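Local coordinates for protein BexL (Amycolatopsis orientalis, PDB 4XRW) that probably acts as a di-domain aromatase/cyclase of a type II polyketide synthase, helping to cyclise and aromatise a polyketide in BE-7585A biosynthesis, at residues Pro105-Met109 / Ala142-Arg146; Ser174-Thr178 / Leu310-Arg315. All blocks are in the same frame, centred on the assembly; numbering follows the deposited sequence.

Contact 1: Pro105-Met109 / Ala142-Arg146; sequences PVAEM and AWIDR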
ATOM      1  N   PRO A 105     -14.588  14.870  17.172  1.00 28.62           N
ATOM      2  CA  PRO A 105     -14.987  14.697  18.565  1.00 23.01           C
ATOM      3  C   PRO A 105     -14.457  13.402  19.233  1.00 25.37           C
ATOM      4  O   PRO A 105     -14.911  13.090  20.334  1.00 23.21           O
ATOM      5  CB  PRO A 105     -16.512  14.658  18.460  1.00 24.77           C
ATOM      6  CG  PRO A 105     -16.720  13.887  17.202  1.00 26.97           C
ATOM      7  CD  PRO A 105     -15.628  14.357  16.252  1.00 29.31           C
ATOM      8  N   VAL A 106     -13.522  12.678  18.606  1.00 22.85           N
ATOM      9  CA  VAL A 106     -12.984  11.474  19.223  1.00 20.10           C
ATOM     10  C   VAL A 106     -12.012  11.889  20.330  1.00 23.70           C
ATOM     11  O   VAL A 106     -11.037  12.592  20.062  1.00 24.53           O
ATOM     12  CB  VAL A 106     -12.242  10.566  18.236  1.00 20.93           C
ATOM     13  CG1 VAL A 106     -11.753   9.311  18.926  1.00 23.47           C
ATOM     14  CG2 VAL A 106     -13.171  10.194  17.018  1.00 27.49           C
ATOM     15  N   ALA A 107     -12.281  11.432  21.532  1.00 21.84           N
ATOM     16  CA  ALA A 107     -11.380  11.612  22.676  1.00 24.63           C
ATOM     17  C   ALA A 107     -10.359  10.487  22.734  1.00 30.21           C
ATOM     18  O   ALA A 107      -9.185  10.716  23.044  1.00 28.77           O
ATOM     19  CB  ALA A 107     -12.149  11.659  23.963  1.00 26.56           C
ATOM     20  N   GLU A 108     -10.820   9.265  22.480  1.00 26.37           N
ATOM     21  CA  GLU A 108      -9.898   8.166  22.256  1.00 30.32           C
ATOM     22  C   GLU A 108     -10.540   7.029  21.463  1.00 26.19           C
ATOM     23  O   GLU A 108     -11.757   6.835  21.443  1.00 25.75           O
ATOM     24  CB  GLU A 108      -9.321   7.649  23.573  1.00 45.04           C
ATOM     25  CG  GLU A 108     -10.330   7.169  24.591  1.00 54.00           C
ATOM     26  CD  GLU A 108      -9.650   6.395  25.728  1.00 74.87           C
ATOM     27  OE1 GLU A 108      -9.246   7.029  26.735  1.00 66.11           O
ATOM     28  OE2 GLU A 108      -9.504   5.152  25.598  1.00 76.14           O
ATOM     29  N   MET A 109      -9.663   6.341  20.750  1.00 23.58           N
ATOM     30  CA  MET A 109     -10.001   5.250  19.867  1.00 26.28           C
ATOM     31  C   MET A 109      -8.967   4.135  20.026  1.00 26.11           C
ATOM     32  O   MET A 109      -7.771   4.326  19.753  1.00 24.49           O
ATOM     33  CB  MET A 109     -10.027   5.730  18.432  1.00 26.43           C
ATOM     34  CG  MET A 109     -10.344   4.674  17.389  1.00 28.40           C
ATOM     35  SD  MET A 109     -12.055   4.133  17.537  1.00 26.76           S
ATOM     36  CE  MET A 109     -12.947   5.639  17.362  1.00 25.82           C
ATOM     37  N   ALA A 142     -22.593   9.591  18.790  1.00 30.99           N
ATOM     38  CA  ALA A 142     -23.393   8.909  17.752  1.00 25.28           C
ATOM     39  C   ALA A 142     -22.716   8.926  16.390  1.00 26.66           C
ATOM     40  O   ALA A 142     -22.765   7.961  15.616  1.00 26.31           O
ATOM     41  CB  ALA A 142     -24.757   9.578  17.645  1.00 29.74           C
ATOM     42  N   TRP A 143     -22.151  10.074  16.073  1.00 24.18           N
ATOM     43  CA  TRP A 143     -21.383  10.246  14.858  1.00 22.99           C
ATOM     44  C   TRP A 143     -20.207   9.263  14.811  1.00 25.58           C
ATOM     45  O   TRP A 143     -19.950   8.614  13.784  1.00 22.49           O
ATOM     46  CB  TRP A 143     -20.901  11.677  14.801  1.00 25.80           C
ATOM     47  CG  TRP A 143     -20.282  12.045  13.571  1.00 24.92           C
ATOM     48  CD1 TRP A 143     -20.882  12.632  12.511  1.00 25.72           C
ATOM     49  CD2 TRP A 143     -18.907  11.892  13.232  1.00 25.09           C
ATOM     50  NE1 TRP A 143     -19.959  12.877  11.533  1.00 30.40           N
ATOM     51  CE2 TRP A 143     -18.741  12.424  11.946  1.00 26.67           C
ATOM     52  CE3 TRP A 143     -17.795  11.381  13.905  1.00 28.97           C
ATOM     53  CZ2 TRP A 143     -17.511  12.443  11.302  1.00 31.83           C
ATOM     54  CZ3 TRP A 143     -16.573  11.384  13.262  1.00 34.59           C
ATOM     55  CH2 TRP A 143     -16.443  11.915  11.970  1.00 25.18           C
ATOM     56  N   ILE A 144     -19.473   9.163  15.916  1.00 21.59           N
ATOM     57  CA  ILE A 144     -18.370   8.225  15.973  1.00 22.51           C
ATOM     58  C   ILE A 144     -18.873   6.814  15.781  1.00 22.82           C
ATOM     59  O   ILE A 144     -18.276   6.018  15.091  1.00 21.95           O
ATOM     60  CB  ILE A 144     -17.608   8.286  17.327  1.00 23.52           C
ATOM     61  CG1 ILE A 144     -17.018   9.654  17.509  1.00 19.35           C
ATOM     62  CG2 ILE A 144     -16.521   7.228  17.376  1.00 22.16           C
ATOM     63  CD1 ILE A 144     -16.546   9.896  18.927  1.00 26.19           C
ATOM     64  N   ASP A 145     -19.974   6.494  16.440  1.00 21.68           N
ATOM     65  CA  ASP A 145     -20.532   5.152  16.371  1.00 25.78           C
ATOM     66  C   ASP A 145     -20.815   4.727  14.935  1.00 20.99           C
ATOM     67  O   ASP A 145     -20.475   3.623  14.537  1.00 24.72           O
ATOM     68  CB  ASP A 145     -21.805   5.089  17.196  1.00 25.40           C
ATOM     69  CG  ASP A 145     -22.093   3.724  17.652  1.00 36.44           C
ATOM     70  OD1 ASP A 145     -21.631   3.371  18.770  1.00 41.08           O
ATOM     71  OD2 ASP A 145     -22.727   3.004  16.859  1.00 35.32           O
ATOM     72  N   ARG A 146     -21.396   5.623  14.151  1.00 26.56           N
ATOM     73  CA  ARG A 146     -21.723   5.322  12.779  1.00 23.52           C
ATOM     74  C   ARG A 146     -20.472   5.192  11.937  1.00 22.98           C
ATOM     75  O   ARG A 146     -20.400   4.359  11.041  1.00 25.12           O
ATOM     76  CB  ARG A 146     -22.653   6.396  12.194  1.00 29.22           C
ATOM     77  CG  ARG A 146     -24.088   6.272  12.726  1.00 32.92           C
ATOM     78  CD  ARG A 146     -25.088   7.091  11.922  1.00 34.91           C
ATOM     79  NE  ARG A 146     -24.765   8.498  12.050  1.00 40.45           N
ATOM     80  CZ  ARG A 146     -25.258   9.311  12.972  1.00 34.53           C
ATOM     81  NH1 ARG A 146     -26.167   8.894  13.853  1.00 38.11           N
ATOM     82  NH2 ARG A 146     -24.847  10.559  12.999  1.00 33.35           N
TER
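Ile144, on the side of helix 138-166 that faces the sheet, meets three residues of the 105-109 segment. Its CB carries two branches that part toward different partners. The first, CG1, lies beside the backbone N and anti to the carbonyl carbon (chi1 -62°). It reaches Val106 CG2 at 3.9 Å and, more loosely, Pro105 CG at 4.3 Å from Ile144 CG1. The chain runs on extended to the terminal methyl CD1, which comes 3.9 Å from Val106 CG2 and 3.9 Å from Pro105 O, an apolar carbon beside a carbonyl oxygen. Pro105, whose preceding peptide bond is cis, stands at the start of the segment. The second branch, the Ile144 CG2 methyl, meets Met109 CE at 3.9 Å.

The contact lies near the surface of the N-terminal helix-grip domain, where a long helix packs over a curved antiparallel sheet. Here it meets the start of strand 106-117; the chain bends at Ala107, where a classic bulge sets Ala107 and Glu108 opposite the single residue Arg132 of strand 123-133.

Met109 gets its methyl to the helix by folding back: bends at chi2 and chi3 (68° and 57°) return CE toward Ile144, and the two side chains run antiparallel past one another. At the other end, Trp143 lies obliquely against the proline, with Pro105 CG 4.3 Å from Trp143 CE3. Tyr131 and Ala133 of strand 123-133 also touch Ile144, while Asp145 OD1, one residue on, forms a salt bridge with Arg22 and a hydrogen bond with Tyr131 OH.

Contact 2: Ser174-Thr178 / Leu310-Arg315; sequences SFTDT and LSTNSR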
ATOM      1  N   SER A 174       5.548 -10.796  -7.223  1.00 27.26           N
ATOM      2  CA  SER A 174       6.383  -9.657  -6.961  1.00 30.10           C
ATOM      3  C   SER A 174       7.663  -9.827  -7.750  1.00 38.94           C
ATOM      4  O   SER A 174       8.120 -10.948  -7.962  1.00 31.78           O
ATOM      5  CB  SER A 174       6.645  -9.540  -5.481  1.00 28.17           C
ATOM      6  OG  SER A 174       7.759  -8.715  -5.217  1.00 43.58           O
ATOM      7  N   PHE A 175       8.233  -8.725  -8.212  1.00 28.64           N
ATOM      8  CA  PHE A 175       9.493  -8.801  -8.958  1.00 36.41           C
ATOM      9  C   PHE A 175      10.234  -7.475  -8.823  1.00 39.57           C
ATOM     10  O   PHE A 175       9.615  -6.446  -8.538  1.00 27.43           O
ATOM     11  CB  PHE A 175       9.237  -9.136 -10.428  1.00 39.05           C
ATOM     12  CG  PHE A 175       8.463  -8.092 -11.168  1.00 35.59           C
ATOM     13  CD1 PHE A 175       9.122  -7.049 -11.812  1.00 40.85           C
ATOM     14  CD2 PHE A 175       7.087  -8.135 -11.227  1.00 38.32           C
ATOM     15  CE1 PHE A 175       8.411  -6.079 -12.501  1.00 34.99           C
ATOM     16  CE2 PHE A 175       6.371  -7.159 -11.909  1.00 38.02           C
ATOM     17  CZ  PHE A 175       7.037  -6.129 -12.540  1.00 33.01           C
ATOM     18  N   THR A 176      11.549  -7.520  -9.017  1.00 29.90           N
ATOM     19  CA  THR A 176      12.415  -6.353  -8.849  1.00 31.28           C
ATOM     20  C   THR A 176      13.365  -6.187 -10.046  1.00 40.96           C
ATOM     21  O   THR A 176      13.868  -7.173 -10.575  1.00 41.72           O
ATOM     22  CB  THR A 176      13.237  -6.464  -7.562  1.00 34.91           C
ATOM     23  OG1 THR A 176      12.360  -6.574  -6.426  1.00 34.87           O
ATOM     24  CG2 THR A 176      14.136  -5.266  -7.383  1.00 33.22           C
ATOM     25  N   ASP A 177      13.584  -4.947 -10.484  1.00 30.88           N
ATOM     26  CA  ASP A 177      14.632  -4.649 -11.481  1.00 35.90           C
ATOM     27  C   ASP A 177      15.675  -3.771 -10.822  1.00 37.15           C
ATOM     28  O   ASP A 177      15.322  -2.888 -10.056  1.00 26.54           O
ATOM     29  CB  ASP A 177      14.053  -3.967 -12.709  1.00 35.57           C
ATOM     30  CG  ASP A 177      13.241  -4.907 -13.564  1.00 40.49           C
ATOM     31  OD1 ASP A 177      13.821  -5.832 -14.176  1.00 46.48           O
ATOM     32  OD2 ASP A 177      12.027  -4.708 -13.652  1.00 37.81           O
ATOM     33  N   THR A 178      16.956  -4.019 -11.097  1.00 26.01           N
ATOM     34  CA  THR A 178      18.030  -3.329 -10.422  1.00 28.16           C
ATOM     35  C   THR A 178      18.986  -2.772 -11.467  1.00 28.82           C
ATOM     36  O   THR A 178      19.182  -3.394 -12.507  1.00 27.52           O
ATOM     37  CB  THR A 178      18.802  -4.273  -9.470  1.00 38.61           C
ATOM     38  OG1 THR A 178      17.979  -4.590  -8.340  1.00 43.74           O
ATOM     39  CG2 THR A 178      20.076  -3.634  -8.972  1.00 40.47           C
ATOM     40  N   LEU A 310       5.169  -3.365 -16.678  1.00 35.83           N
ATOM     41  CA  LEU A 310       5.726  -2.687 -15.515  1.00 36.07           C
ATOM     42  C   LEU A 310       7.248  -2.696 -15.505  1.00 36.73           C
ATOM     43  O   LEU A 310       7.878  -1.692 -15.185  1.00 36.85           O
ATOM     44  CB  LEU A 310       5.199  -3.335 -14.221  1.00 30.58           C
ATOM     45  CG  LEU A 310       3.708  -3.154 -13.988  1.00 28.46           C
ATOM     46  CD1 LEU A 310       3.342  -3.931 -12.723  1.00 30.49           C
ATOM     47  CD2 LEU A 310       3.285  -1.690 -13.863  1.00 34.87           C
ATOM     48  N   SER A 311       7.838  -3.833 -15.852  1.00 32.89           N
ATOM     49  CA  SER A 311       9.276  -4.012 -15.754  1.00 36.18           C
ATOM     50  C   SER A 311       9.978  -3.220 -16.845  1.00 38.88           C
ATOM     51  O   SER A 311      11.058  -2.675 -16.629  1.00 36.19           O
ATOM     52  CB  SER A 311       9.646  -5.486 -15.864  1.00 41.39           C
ATOM     53  OG  SER A 311      11.042  -5.688 -15.692  1.00 45.94           O
ATOM     54  N   THR A 312       9.347  -3.147 -18.006  1.00 38.95           N
ATOM     55  CA  THR A 312       9.863  -2.329 -19.092  1.00 39.66           C
ATOM     56  C   THR A 312       9.926  -0.835 -18.701  1.00 42.15           C
ATOM     57  O   THR A 312      10.976  -0.208 -18.860  1.00 37.60           O
ATOM     58  CB  THR A 312       9.015  -2.546 -20.351  1.00 44.57           C
ATOM     59  OG1 THR A 312       9.250  -3.880 -20.831  1.00 44.85           O
ATOM     60  CG2 THR A 312       9.370  -1.556 -21.457  1.00 43.00           C
ATOM     61  N   ASN A 313       8.829  -0.282 -18.186  1.00 32.61           N
ATOM     62  CA  ASN A 313       8.781   1.113 -17.785  1.00 33.65           C
ATOM     63  C   ASN A 313       9.744   1.382 -16.639  1.00 33.30           C
ATOM     64  O   ASN A 313      10.335   2.453 -16.579  1.00 29.54           O
ATOM     65  CB  ASN A 313       7.362   1.542 -17.357  1.00 37.78           C
ATOM     66  CG  ASN A 313       6.486   2.044 -18.523  1.00 47.37           C
ATOM     67  OD1 ASN A 313       6.973   2.411 -19.593  1.00 50.66           O
ATOM     68  ND2 ASN A 313       5.176   2.081 -18.290  1.00 49.45           N
ATOM     69  N   SER A 314       9.901   0.427 -15.721  1.00 33.54           N
ATOM     70  CA  SER A 314      10.804   0.636 -14.591  1.00 27.42           C
ATOM     71  C   SER A 314      12.288   0.652 -15.002  1.00 30.13           C
ATOM     72  O   SER A 314      13.062   1.501 -14.542  1.00 25.33           O
ATOM     73  CB  SER A 314      10.585  -0.440 -13.512  1.00 33.16           C
ATOM     74  OG  SER A 314       9.480  -0.112 -12.685  1.00 32.15           O
ATOM     75  N   ARG A 315      12.679  -0.299 -15.841  1.00 28.83           N
ATOM     76  CA  ARG A 315      14.051  -0.377 -16.312  1.00 34.42           C
ATOM     77  C   ARG A 315      14.365   0.860 -17.145  1.00 26.52           C
ATOM     78  O   ARG A 315      15.483   1.372 -17.092  1.00 29.15           O
ATOM     79  CB  ARG A 315      14.286  -1.649 -17.130  1.00 38.47           C
ATOM     80  CG  ARG A 315      14.524  -2.910 -16.291  1.00 38.92           C
ATOM     81  CD  ARG A 315      14.674  -4.165 -17.160  1.00 44.48           C
ATOM     82  NE  ARG A 315      13.451  -4.488 -17.897  1.00 45.63           N
ATOM     83  CZ  ARG A 315      13.266  -4.289 -19.204  1.00 53.66           C
ATOM     84  NH1 ARG A 315      14.235  -3.787 -19.968  1.00 55.03           N
ATOM     85  NH2 ARG A 315      12.103  -4.611 -19.762  1.00 54.02           N
TER
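Asp177 and Ser311 join strand 172-181 to helix 299-326 by one hydrogen bond: the hydroxyl of Ser311 donates, and Ser311 OG to Asp177 OD2 is very short at 2.5 Å. A weak second bond reaches the same hydroxyl oxygen from within the helix, Arg315 NE to Ser311 OG at 3.5 Å.

The charged pair is looser. Asp177 OD1 stands near the plane of the Arg315 guanidinium, at its edge, 4.0 Å from Arg315 NE, a long salt bridge; the two flat groups are turned 69° apart. CG and CD of Arg315 pass slantwise by the carboxylate, with Arg315 CD 3.5 Å from Asp177 OD1.

Apolar packing comes from Phe175. Its CB already faces the helix; with Phe175 CG between the backbone N and the carbonyl carbon (chi1 64°), the ring comes to lie beside Leu310 and Ser311. Leu310 CB lies at the ring edge, 3.7 Å from Phe175 CZ, and Ser311 CB meets Phe175 CE1 obliquely at 3.6 Å. The ring also meets His280 of strand 274-284.

The segments run roughly parallel, their axes 25° apart. A long C-terminal helix packed against an antiparallel sheet is characteristic of the helix-grip fold; here the helix meets the second domain's first strand.

In the fold
Contacts 1 and 2 belong to different domains of the same chain and follow one another in sequence: the 105-109 / 142-146 contact closes before 174-178 opens, helix 138-166 being followed, after a short link, by strand 172-181. Each joins the long C-terminal helix of its domain to a seven-stranded antiparallel sheet, but at different strands, 106-117 in the first domain and the edge strand 172-181 in the second. Their centres are 43 Å apart and their nearest atoms about 32 Å, on opposite sides of the chain's centre, so they do not touch. In helix-grip proteins the pocket between long helix and sheet usually takes the ligand; both contacts join elements that would probably enclose such a pocket.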